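Local coordinates for protein threonine phosphate decarboxylase-like enzyme (Sulfurospirillum multivorans, PDB 6OUX) that catalyses the pyridoxal phosphate-dependent decarboxylation of L-serine O-phosphate to ethanolamine O-phosphate, a precursor in norcobamide biosynthesis, at residues V121-P129 with V138-L149; H213-C223 with Y295-K304. One frame throughout, in Å; residues are numbered along the deposited sequence.

Interaction 1. Residues V121-P129 with V138-L149; sequences VQKVALMIP and VGKGCEVVYFPL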
loop_
_atom_site.group_PDB
_atom_site.type_symbol
_atom_site.label_atom_id
_atom_site.label_comp_id
_atom_site.label_asym_id
_atom_site.label_seq_id
_atom_site.Cartn_x
_atom_site.Cartn_y
_atom_site.Cartn_z
ATOM N N VAL A 121 -19.978 11.496 6.671
ATOM C CA VAL A 121 -20.612 11.068 5.446
ATOM C C VAL A 121 -21.871 10.241 5.769
ATOM O O VAL A 121 -21.789 9.079 6.104
ATOM C CB VAL A 121 -19.624 10.254 4.568
ATOM C CG1 VAL A 121 -20.288 9.856 3.234
ATOM C CG2 VAL A 121 -18.351 11.015 4.368
ATOM N N GLN A 122 -23.038 10.855 5.638
ATOM C CA GLN A 122 -24.316 10.224 5.994
ATOM C C GLN A 122 -25.339 10.132 4.852
ATOM O O GLN A 122 -26.300 9.366 4.929
ATOM C CB GLN A 122 -24.961 11.036 7.121
ATOM C CG GLN A 122 -24.206 10.955 8.426
ATOM C CD GLN A 122 -24.116 9.528 8.958
ATOM O OE1 GLN A 122 -23.060 9.102 9.444
ATOM N NE2 GLN A 122 -25.223 8.776 8.875
ATOM N N LYS A 123 -25.156 10.909 3.799
ATOM C CA LYS A 123 -25.912 10.654 2.583
ATOM C C LYS A 123 -24.981 10.989 1.456
ATOM O O LYS A 123 -24.444 12.074 1.442
ATOM C CB LYS A 123 -27.137 11.489 2.526
ATOM C CG LYS A 123 -28.050 11.247 1.388
ATOM C CD LYS A 123 -29.394 11.954 1.646
ATOM C CE LYS A 123 -30.409 11.510 0.629
ATOM N NZ LYS A 123 -31.702 12.239 0.725
ATOM N N VAL A 124 -24.839 10.062 0.504
ATOM C CA VAL A 124 -23.942 10.236 -0.673
ATOM C C VAL A 124 -24.707 9.973 -1.982
ATOM O O VAL A 124 -25.573 9.070 -2.042
ATOM C CB VAL A 124 -22.717 9.330 -0.535
ATOM C CG1 VAL A 124 -23.117 7.887 -0.449
ATOM C CG2 VAL A 124 -21.682 9.613 -1.652
ATOM N N ALA A 125 -24.495 10.847 -2.949
ATOM C CA ALA A 125 -25.055 10.708 -4.297
ATOM C C ALA A 125 -23.959 10.177 -5.233
ATOM O O ALA A 125 -22.867 10.787 -5.347
ATOM C CB ALA A 125 -25.632 11.999 -4.819
ATOM N N LEU A 126 -24.255 9.024 -5.827
ATOM C CA LEU A 126 -23.405 8.388 -6.870
ATOM C C LEU A 126 -24.144 8.348 -8.183
ATOM O O LEU A 126 -25.390 8.354 -8.223
ATOM C CB LEU A 126 -23.055 6.965 -6.490
ATOM C CG LEU A 126 -22.478 6.703 -5.102
ATOM C CD1 LEU A 126 -22.276 5.189 -4.939
ATOM C CD2 LEU A 126 -21.152 7.417 -4.975
ATOM N N MET A 127 -23.397 8.289 -9.285
ATOM C CA MET A 127 -24.034 8.058 -10.585
ATOM C C MET A 127 -24.017 6.572 -10.893
ATOM O O MET A 127 -23.177 5.826 -10.395
ATOM C CB MET A 127 -23.324 8.841 -11.691
ATOM C CG MET A 127 -23.404 10.378 -11.588
ATOM S SD MET A 127 -22.284 11.019 -12.882
ATOM C CE MET A 127 -20.600 10.465 -12.372
ATOM N N ILE A 128 -24.889 6.177 -11.790
ATOM C CA ILE A 128 -24.954 4.819 -12.282
ATOM C C ILE A 128 -25.139 4.884 -13.813
ATOM O O ILE A 128 -25.967 5.652 -14.316
ATOM C CB ILE A 128 -26.143 4.111 -11.569
ATOM C CG1 ILE A 128 -26.306 2.682 -11.996
ATOM C CG2 ILE A 128 -27.458 4.788 -11.918
ATOM C CD1 ILE A 128 -27.487 2.007 -11.318
ATOM N N PRO A 129 -24.370 4.075 -14.585
ATOM C CA PRO A 129 -23.384 3.143 -14.186
ATOM C C PRO A 129 -22.040 3.710 -13.854
ATOM O O PRO A 129 -21.661 4.717 -14.397
ATOM C CB PRO A 129 -23.238 2.255 -15.406
ATOM C CG PRO A 129 -23.621 3.077 -16.514
ATOM C CD PRO A 129 -24.689 3.947 -16.002
ATOM N N VAL A 138 -19.400 3.028 2.632
ATOM C CA VAL A 138 -20.048 4.015 3.473
ATOM C C VAL A 138 -20.377 3.341 4.816
ATOM O O VAL A 138 -20.495 2.111 4.878
ATOM C CB VAL A 138 -21.336 4.603 2.831
ATOM C CG1 VAL A 138 -21.055 5.158 1.426
ATOM C CG2 VAL A 138 -22.495 3.603 2.801
ATOM N N GLY A 139 -20.521 4.135 5.875
ATOM C CA GLY A 139 -20.926 3.629 7.199
ATOM C C GLY A 139 -22.328 3.077 7.195
ATOM O O GLY A 139 -23.142 3.433 6.348
ATOM N N LYS A 140 -22.633 2.219 8.161
ATOM C CA LYS A 140 -23.915 1.510 8.167
ATOM C C LYS A 140 -25.158 2.410 8.272
ATOM O O LYS A 140 -26.191 2.089 7.701
ATOM C CB LYS A 140 -23.918 0.409 9.241
ATOM C CG LYS A 140 -23.818 0.892 10.679
ATOM C CD LYS A 140 -23.765 -0.292 11.644
ATOM C CE LYS A 140 -24.651 -0.021 12.855
ATOM N NZ LYS A 140 -24.639 -1.116 13.856
ATOM N N GLY A 141 -25.062 3.532 8.981
ATOM C CA GLY A 141 -26.142 4.520 8.952
ATOM C C GLY A 141 -26.332 5.250 7.600
ATOM O O GLY A 141 -27.385 5.817 7.342
ATOM N N CYS A 142 -25.331 5.213 6.726
ATOM C CA CYS A 142 -25.261 6.143 5.599
ATOM C C CYS A 142 -26.202 5.721 4.501
ATOM O O CYS A 142 -26.255 4.560 4.122
ATOM C CB CYS A 142 -23.838 6.195 5.049
ATOM S SG CYS A 142 -23.576 7.359 3.689
ATOM N N GLU A 143 -26.958 6.667 4.012
ATOM C CA GLU A 143 -27.772 6.472 2.827
ATOM C C GLU A 143 -26.962 6.667 1.525
ATOM O O GLU A 143 -26.067 7.508 1.475
ATOM C CB GLU A 143 -28.867 7.512 2.830
ATOM C CG GLU A 143 -29.792 7.449 4.033
ATOM C CD GLU A 143 -30.920 8.473 3.956
ATOM O OE1 GLU A 143 -31.255 8.928 2.841
ATOM O OE2 GLU A 143 -31.469 8.816 5.020
ATOM N N VAL A 144 -27.285 5.896 0.493
ATOM C CA VAL A 144 -26.737 6.098 -0.877
ATOM C C VAL A 144 -27.915 6.372 -1.831
ATOM O O VAL A 144 -28.893 5.646 -1.787
ATOM C CB VAL A 144 -25.952 4.862 -1.322
ATOM C CG1 VAL A 144 -25.282 5.086 -2.672
ATOM C CG2 VAL A 144 -24.884 4.504 -0.280
ATOM N N VAL A 145 -27.850 7.411 -2.628
ATOM C CA VAL A 145 -28.844 7.706 -3.704
ATOM C C VAL A 145 -28.100 7.722 -5.066
ATOM O O VAL A 145 -26.897 8.036 -5.113
ATOM C CB VAL A 145 -29.605 9.013 -3.473
ATOM C CG1 VAL A 145 -30.555 8.849 -2.270
ATOM C CG2 VAL A 145 -28.669 10.216 -3.296
ATOM N N TYR A 146 -28.780 7.338 -6.136
ATOM C CA TYR A 146 -28.118 7.096 -7.426
ATOM C C TYR A 146 -28.745 8.010 -8.411
ATOM O O TYR A 146 -29.949 8.089 -8.434
ATOM C CB TYR A 146 -28.317 5.619 -7.885
ATOM C CG TYR A 146 -27.509 4.653 -7.083
ATOM C CD1 TYR A 146 -26.147 4.477 -7.358
ATOM C CD2 TYR A 146 -28.043 4.005 -5.981
ATOM C CE1 TYR A 146 -25.373 3.595 -6.623
ATOM C CE2 TYR A 146 -27.274 3.168 -5.203
ATOM C CZ TYR A 146 -25.942 2.935 -5.553
ATOM O OH TYR A 146 -25.161 2.076 -4.823
ATOM N N PHE A 147 -27.962 8.763 -9.152
ATOM C CA PHE A 147 -28.431 9.456 -10.363
ATOM C C PHE A 147 -28.210 8.537 -11.610
ATOM O O PHE A 147 -27.080 8.130 -11.850
ATOM C CB PHE A 147 -27.639 10.766 -10.536
ATOM C CG PHE A 147 -28.111 11.596 -11.701
ATOM C CD1 PHE A 147 -29.235 12.390 -11.576
ATOM C CD2 PHE A 147 -27.457 11.544 -12.920
ATOM C CE1 PHE A 147 -29.719 13.105 -12.639
ATOM C CE2 PHE A 147 -27.927 12.271 -13.999
ATOM C CZ PHE A 147 -29.059 13.053 -13.853
ATOM N N PRO A 148 -29.283 8.176 -12.364
ATOM C CA PRO A 148 -29.119 7.240 -13.503
ATOM C C PRO A 148 -28.691 7.937 -14.746
ATOM O O PRO A 148 -29.328 8.853 -15.139
ATOM C CB PRO A 148 -30.532 6.664 -13.681
ATOM C CG PRO A 148 -31.434 7.757 -13.180
ATOM C CD PRO A 148 -30.714 8.328 -12.004
ATOM N N LEU A 149 -27.551 7.564 -15.300
ATOM C CA LEU A 149 -27.173 8.031 -16.643
ATOM C C LEU A 149 -28.050 7.264 -17.620
ATOM O O LEU A 149 -28.346 6.093 -17.413
ATOM C CB LEU A 149 -25.723 7.695 -16.963
ATOM C CG LEU A 149 -24.579 8.592 -16.480
ATOM C CD1 LEU A 149 -24.989 9.906 -15.840
ATOM C CD2 LEU A 149 -23.504 7.830 -15.728
HETATM O O HOH W 1 -19.804 6.854 6.027
#
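Val124 and Val144 run alongside each other on neighbouring parallel strands, 123-128 and 143-148. The second is the edge strand of the mixed seven-stranded sheet of the large domain, as in fold type I PLP enzymes. Seven backbone hydrogen bonds join the segments, from Glu143 N to Gln122 O at one end to Leu149 N to Ile128 O at the other. In the middle, Val145 N gives Val124 O a nearly straight bond of 2.9 Å (171° at the hydrogen). On one face Val124 CG1 sits between its own backbone N and carbonyl carbon (chi1 60°), a torsion that brings it to 3.8 Å from Val144 CG2. Leu126 CD1 touches two neighbours, Val144 CG1 at 3.8 Å and Tyr146 CE1 at 3.9 Å. The leucine and tyrosine side chains extend together from the sheet. Farther along this face, Ile128 CG2 touches Pro148 CA. The other face carries Ala125 CB against Val145 CG2, also at 3.8 Å. There the extended Lys123 chain crosses Glu143, but their salt bridge is long, with Lys123 NZ 4.0 Å from Glu143 OE1. The stronger partner of Lys123 NZ is Glu169 of helix 159-169. That helix packs on this face through Ile166 against Ala125 and Phe165 against Val145, while its Tyr162 meets Phe147 edge-to-face. Strand 173-177 flanks 123-128 on its other side. The paired segments end where a cis peptide precedes Pro129, whose CD rests 4.0 Å from Leu149 CB.

Interaction 2. Residues H213-C223 with Y295-K304; sequences HFAYEDEALTC and YEEARKQYIK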
loop_
_atom_site.group_PDB
_atom_site.type_symbol
_atom_site.label_atom_id
_atom_site.label_comp_id
_atom_site.label_asym_id
_atom_site.label_seq_id
_atom_site.Cartn_x
_atom_site.Cartn_y
_atom_site.Cartn_z
ATOM N N HIS A 213 -6.186 12.926 -18.281
ATOM C CA HIS A 213 -5.002 13.079 -19.178
ATOM C C HIS A 213 -5.299 12.565 -20.608
ATOM O O HIS A 213 -4.581 12.881 -21.530
ATOM C CB HIS A 213 -3.810 12.257 -18.639
ATOM C CG HIS A 213 -2.945 12.964 -17.673
ATOM N ND1 HIS A 213 -3.370 14.019 -16.882
ATOM C CD2 HIS A 213 -1.666 12.700 -17.298
ATOM C CE1 HIS A 213 -2.381 14.377 -16.084
ATOM N NE2 HIS A 213 -1.335 13.610 -16.334
ATOM N N PHE A 214 -6.344 11.769 -20.790
ATOM C CA PHE A 214 -6.789 11.246 -22.085
ATOM C C PHE A 214 -7.814 12.091 -22.771
ATOM O O PHE A 214 -8.062 11.859 -23.940
ATOM C CB PHE A 214 -7.256 9.785 -21.948
ATOM C CG PHE A 214 -6.265 8.949 -21.203
ATOM C CD1 PHE A 214 -4.984 8.769 -21.726
ATOM C CD2 PHE A 214 -6.533 8.469 -19.954
ATOM C CE1 PHE A 214 -4.036 8.067 -21.014
ATOM C CE2 PHE A 214 -5.581 7.742 -19.236
ATOM C CZ PHE A 214 -4.330 7.570 -19.762
ATOM N N ALA A 215 -8.317 13.129 -22.114
ATOM C CA ALA A 215 -9.350 13.998 -22.713
ATOM C C ALA A 215 -8.707 15.240 -23.347
ATOM O O ALA A 215 -7.527 15.619 -23.083
ATOM C CB ALA A 215 -10.387 14.414 -21.664
ATOM N N TYR A 216 -9.477 15.889 -24.196
ATOM C CA TYR A 216 -8.957 17.106 -24.802
ATOM C C TYR A 216 -10.110 18.025 -25.127
ATOM O O TYR A 216 -11.182 17.544 -25.429
ATOM C CB TYR A 216 -8.078 16.787 -26.046
ATOM C CG TYR A 216 -8.769 16.021 -27.129
ATOM C CD1 TYR A 216 -8.819 14.635 -27.084
ATOM C CD2 TYR A 216 -9.447 16.664 -28.160
ATOM C CE1 TYR A 216 -9.496 13.911 -28.020
ATOM C CE2 TYR A 216 -10.120 15.929 -29.147
ATOM C CZ TYR A 216 -10.141 14.552 -29.059
ATOM O OH TYR A 216 -10.789 13.800 -29.979
ATOM N N GLU A 217 -9.857 19.313 -24.986
ATOM C CA GLU A 217 -10.807 20.362 -25.337
ATOM C C GLU A 217 -10.370 21.200 -26.551
ATOM O O GLU A 217 -11.165 21.992 -27.001
ATOM C CB GLU A 217 -11.105 21.252 -24.109
ATOM C CG GLU A 217 -11.989 20.505 -23.096
ATOM C CD GLU A 217 -12.434 21.361 -21.911
ATOM O OE1 GLU A 217 -12.540 22.623 -22.102
ATOM O OE2 GLU A 217 -12.649 20.785 -20.800
ATOM N N ASP A 218 -9.142 21.013 -27.051
ATOM C CA ASP A 218 -8.573 21.751 -28.192
ATOM C C ASP A 218 -7.768 20.784 -29.042
ATOM O O ASP A 218 -7.343 19.700 -28.567
ATOM C CB ASP A 218 -7.708 22.943 -27.761
ATOM C CG ASP A 218 -6.496 22.559 -26.916
ATOM O OD1 ASP A 218 -6.322 21.383 -26.508
ATOM O OD2 ASP A 218 -5.649 23.445 -26.681
ATOM N N GLU A 219 -7.561 21.138 -30.305
ATOM C CA GLU A 219 -6.821 20.251 -31.216
ATOM C C GLU A 219 -5.343 20.103 -30.874
ATOM O O GLU A 219 -4.729 19.092 -31.187
ATOM C CB GLU A 219 -6.969 20.728 -32.664
ATOM C CG GLU A 219 -8.275 20.298 -33.292
ATOM C CD GLU A 219 -8.280 18.814 -33.636
ATOM O OE1 GLU A 219 -8.818 17.995 -32.842
ATOM O OE2 GLU A 219 -7.730 18.463 -34.711
ATOM N N ALA A 220 -4.771 21.084 -30.220
ATOM C CA ALA A 220 -3.384 21.015 -29.794
ATOM C C ALA A 220 -3.208 19.973 -28.682
ATOM O O ALA A 220 -2.123 19.716 -28.318
ATOM C CB ALA A 220 -2.950 22.374 -29.264
ATOM N N LEU A 221 -4.297 19.415 -28.130
ATOM C CA LEU A 221 -4.201 18.466 -27.033
ATOM C C LEU A 221 -3.484 19.049 -25.816
ATOM O O LEU A 221 -2.625 18.447 -25.215
ATOM C CB LEU A 221 -3.593 17.152 -27.492
ATOM C CG LEU A 221 -4.177 16.508 -28.765
ATOM C CD1 LEU A 221 -3.415 15.246 -29.067
ATOM C CD2 LEU A 221 -5.683 16.215 -28.770
ATOM N N THR A 222 -3.918 20.210 -25.405
ATOM C CA THR A 222 -3.475 20.832 -24.145
ATOM C C THR A 222 -3.882 19.937 -22.960
ATOM O O THR A 222 -5.040 19.519 -22.879
ATOM C CB THR A 222 -4.066 22.254 -23.991
ATOM O OG1 THR A 222 -3.837 23.029 -25.177
ATOM C CG2 THR A 222 -3.428 23.011 -22.789
ATOM N N CYS A 223 -2.942 19.587 -22.081
ATOM C CA CYS A 223 -3.251 18.684 -20.974
ATOM C C CYS A 223 -4.261 19.400 -20.080
ATOM O O CYS A 223 -4.100 20.560 -19.783
ATOM C CB CYS A 223 -2.047 18.320 -20.171
ATOM S SG CYS A 223 -2.357 16.993 -18.990
ATOM N N TYR A 295 6.990 12.568 -21.148
ATOM C CA TYR A 295 5.684 12.035 -20.787
ATOM C C TYR A 295 4.581 12.689 -21.622
ATOM O O TYR A 295 3.593 12.042 -22.011
ATOM C CB TYR A 295 5.397 12.189 -19.294
ATOM C CG TYR A 295 3.933 11.894 -19.014
ATOM C CD1 TYR A 295 3.460 10.589 -19.159
ATOM C CD2 TYR A 295 3.001 12.918 -18.772
ATOM C CE1 TYR A 295 2.135 10.264 -18.982
ATOM C CE2 TYR A 295 1.648 12.613 -18.571
ATOM C CZ TYR A 295 1.222 11.258 -18.687
ATOM O OH TYR A 295 -0.108 10.811 -18.595
ATOM N N GLU A 296 4.670 13.979 -21.754
ATOM C CA GLU A 296 3.702 14.702 -22.551
ATOM C C GLU A 296 3.654 14.194 -23.996
ATOM O O GLU A 296 2.577 14.116 -24.612
ATOM C CB GLU A 296 4.090 16.139 -22.441
ATOM C CG GLU A 296 3.178 17.131 -22.924
ATOM C CD GLU A 296 1.790 17.119 -22.284
ATOM O OE1 GLU A 296 1.498 16.468 -21.270
ATOM O OE2 GLU A 296 0.991 17.778 -22.933
ATOM N N GLU A 297 4.832 13.900 -24.589
ATOM C CA GLU A 297 4.838 13.300 -25.893
ATOM C C GLU A 297 4.101 11.955 -25.903
ATOM O O GLU A 297 3.381 11.679 -26.832
ATOM C CB GLU A 297 6.279 13.087 -26.400
ATOM C CG GLU A 297 7.122 14.308 -26.630
ATOM C CD GLU A 297 8.627 14.004 -26.781
ATOM O OE1 GLU A 297 9.089 12.834 -26.759
ATOM O OE2 GLU A 297 9.323 14.960 -26.985
ATOM N N ALA A 298 4.319 11.094 -24.905
ATOM C CA ALA A 298 3.656 9.809 -24.800
ATOM C C ALA A 298 2.106 9.877 -24.560
ATOM O O ALA A 298 1.347 8.976 -24.978
ATOM C CB ALA A 298 4.257 9.023 -23.632
ATOM N N ARG A 299 1.698 10.919 -23.843
ATOM C CA ARG A 299 0.283 11.163 -23.548
ATOM C C ARG A 299 -0.423 11.569 -24.848
ATOM O O ARG A 299 -1.391 10.958 -25.209
ATOM C CB ARG A 299 0.203 12.262 -22.514
ATOM C CG ARG A 299 -1.207 12.548 -21.983
ATOM C CD ARG A 299 -1.323 13.723 -21.045
ATOM N NE ARG A 299 -1.021 14.963 -21.761
ATOM C CZ ARG A 299 -1.852 15.634 -22.575
ATOM N NH1 ARG A 299 -3.130 15.267 -22.752
ATOM N NH2 ARG A 299 -1.411 16.739 -23.170
ATOM N N LYS A 300 0.146 12.520 -25.583
ATOM C CA LYS A 300 -0.407 12.940 -26.855
ATOM C C LYS A 300 -0.394 11.870 -27.928
ATOM O O LYS A 300 -1.363 11.741 -28.656
ATOM C CB LYS A 300 0.248 14.201 -27.416
ATOM C CG LYS A 300 0.010 15.432 -26.592
ATOM C CD LYS A 300 0.338 16.714 -27.367
ATOM C CE LYS A 300 1.673 17.297 -27.029
ATOM N NZ LYS A 300 1.618 18.631 -26.363
ATOM N N GLN A 301 0.669 11.067 -27.962
ATOM C CA GLN A 301 0.743 9.936 -28.850
ATOM C C GLN A 301 -0.353 8.942 -28.573
ATOM O O GLN A 301 -0.999 8.416 -29.514
ATOM C CB GLN A 301 2.128 9.292 -28.682
ATOM C CG GLN A 301 2.417 8.009 -29.408
ATOM C CD GLN A 301 3.823 7.508 -29.103
ATOM O OE1 GLN A 301 4.367 7.735 -28.000
ATOM N NE2 GLN A 301 4.395 6.808 -30.035
ATOM N N TYR A 302 -0.558 8.636 -27.291
ATOM C CA TYR A 302 -1.631 7.748 -26.885
ATOM C C TYR A 302 -3.048 8.298 -27.217
ATOM O O TYR A 302 -3.905 7.544 -27.682
ATOM C CB TYR A 302 -1.543 7.396 -25.404
ATOM C CG TYR A 302 -2.523 6.312 -25.015
ATOM C CD1 TYR A 302 -2.401 5.019 -25.420
ATOM C CD2 TYR A 302 -3.629 6.630 -24.267
ATOM C CE1 TYR A 302 -3.334 4.043 -25.066
ATOM C CE2 TYR A 302 -4.563 5.669 -23.910
ATOM C CZ TYR A 302 -4.386 4.374 -24.274
ATOM O OH TYR A 302 -5.361 3.486 -23.886
ATOM N N ILE A 303 -3.311 9.564 -26.969
ATOM C CA ILE A 303 -4.599 10.121 -27.374
ATOM C C ILE A 303 -4.798 9.999 -28.900
ATOM O O ILE A 303 -5.928 9.641 -29.377
ATOM C CB ILE A 303 -4.706 11.585 -26.971
ATOM C CG1 ILE A 303 -4.776 11.713 -25.462
ATOM C CG2 ILE A 303 -5.851 12.327 -27.656
ATOM C CD1 ILE A 303 -4.635 13.140 -24.988
ATOM N N LYS A 304 -3.739 10.246 -29.671
ATOM C CA LYS A 304 -3.856 10.148 -31.138
ATOM C C LYS A 304 -4.158 8.727 -31.539
ATOM O O LYS A 304 -5.026 8.490 -32.380
ATOM C CB LYS A 304 -2.654 10.714 -31.891
ATOM C CG LYS A 304 -2.576 12.238 -31.799
ATOM C CD LYS A 304 -1.318 12.796 -32.478
ATOM C CE LYS A 304 -1.102 14.236 -31.995
ATOM N NZ LYS A 304 0.250 14.746 -32.306
HETATM O O HOH W 2 -5.278 16.821 -24.031
HETATM O O HOH W 3 0.500 19.419 -28.923
HETATM O O HOH W 4 -0.243 20.138 -22.644
#
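Arg299 reaches the backbone of His213 and Leu221 by leaving its helix with CG anti to the backbone N (chi1 -174°) and then bending at the CG-CD bond (chi3 66°). The turn sets the guanidinium edge toward segment 213-223. Arg299 NH1 donates to His213 O at 3.0 Å, almost straight at 168°. Arg299 NH2 donates to Leu221 O at 2.9 Å. Both oxygens lie in the guanidinium plane. One helical turn back, Glu296 is gripped side-on. Arg299 NE meets Glu296 OE1 at 3.0 Å, and Arg299 NH2 meets Glu296 OE2 at 2.6 Å. Lys300 NZ adds a second charge near OE2, a network that probably keeps the carboxylate ionised. A water bound to NH1 also lies by Ala215 O and Thr222 O. Cys223 CB packs over one guanidinium face, 3.4 Å from Arg299 NH2. With its edge bonded in this way, the group is held against rotation. With an alanine here, His213 O and Leu221 O would probably lose these donors and Glu296 its bidentate partner, leaving the loop less firmly tied to the helix.

Apolar side chains continue the contact along the helix. Ile303 CG2 lies 3.8 Å from Tyr216 CD1 and also meets Leu221 CD2, the leucine and isoleucine lying antiparallel to each other. Phe214 CE1 approaches Tyr302 CD2 at 3.6 Å, with the rings obliquely set. Tyr302 OH hydrogen-bonds to Gly372 O. The arrangement is a loop pinned to a helix by an arginine that binds main-chain carbonyls. The helix, 289-314, is the long one that leads from the large domain to the small domain in fold type I PLP enzymes.

How the interactions relate
Both segments of interaction 1 precede those of interaction 2 in the sequence, and the two contacts lie on opposite sides of the chain's centre. Their centres are 33 Å apart, and their nearest atoms about 14 Å, so they do not touch. The substrate site is marked by Asn181 and Arg369, which probably bind O-phospho-L-serine. Interaction 1 comes closer to Asn181: the side chain of Pro129 is about 6 Å from that of Asn181, whereas the Phe214 side chain of interaction 2 is about 11 Å from it. Toward Arg369 the two are similar, with side-chain separations of about 11 Å from Pro129 and about 10 Å from Tyr302.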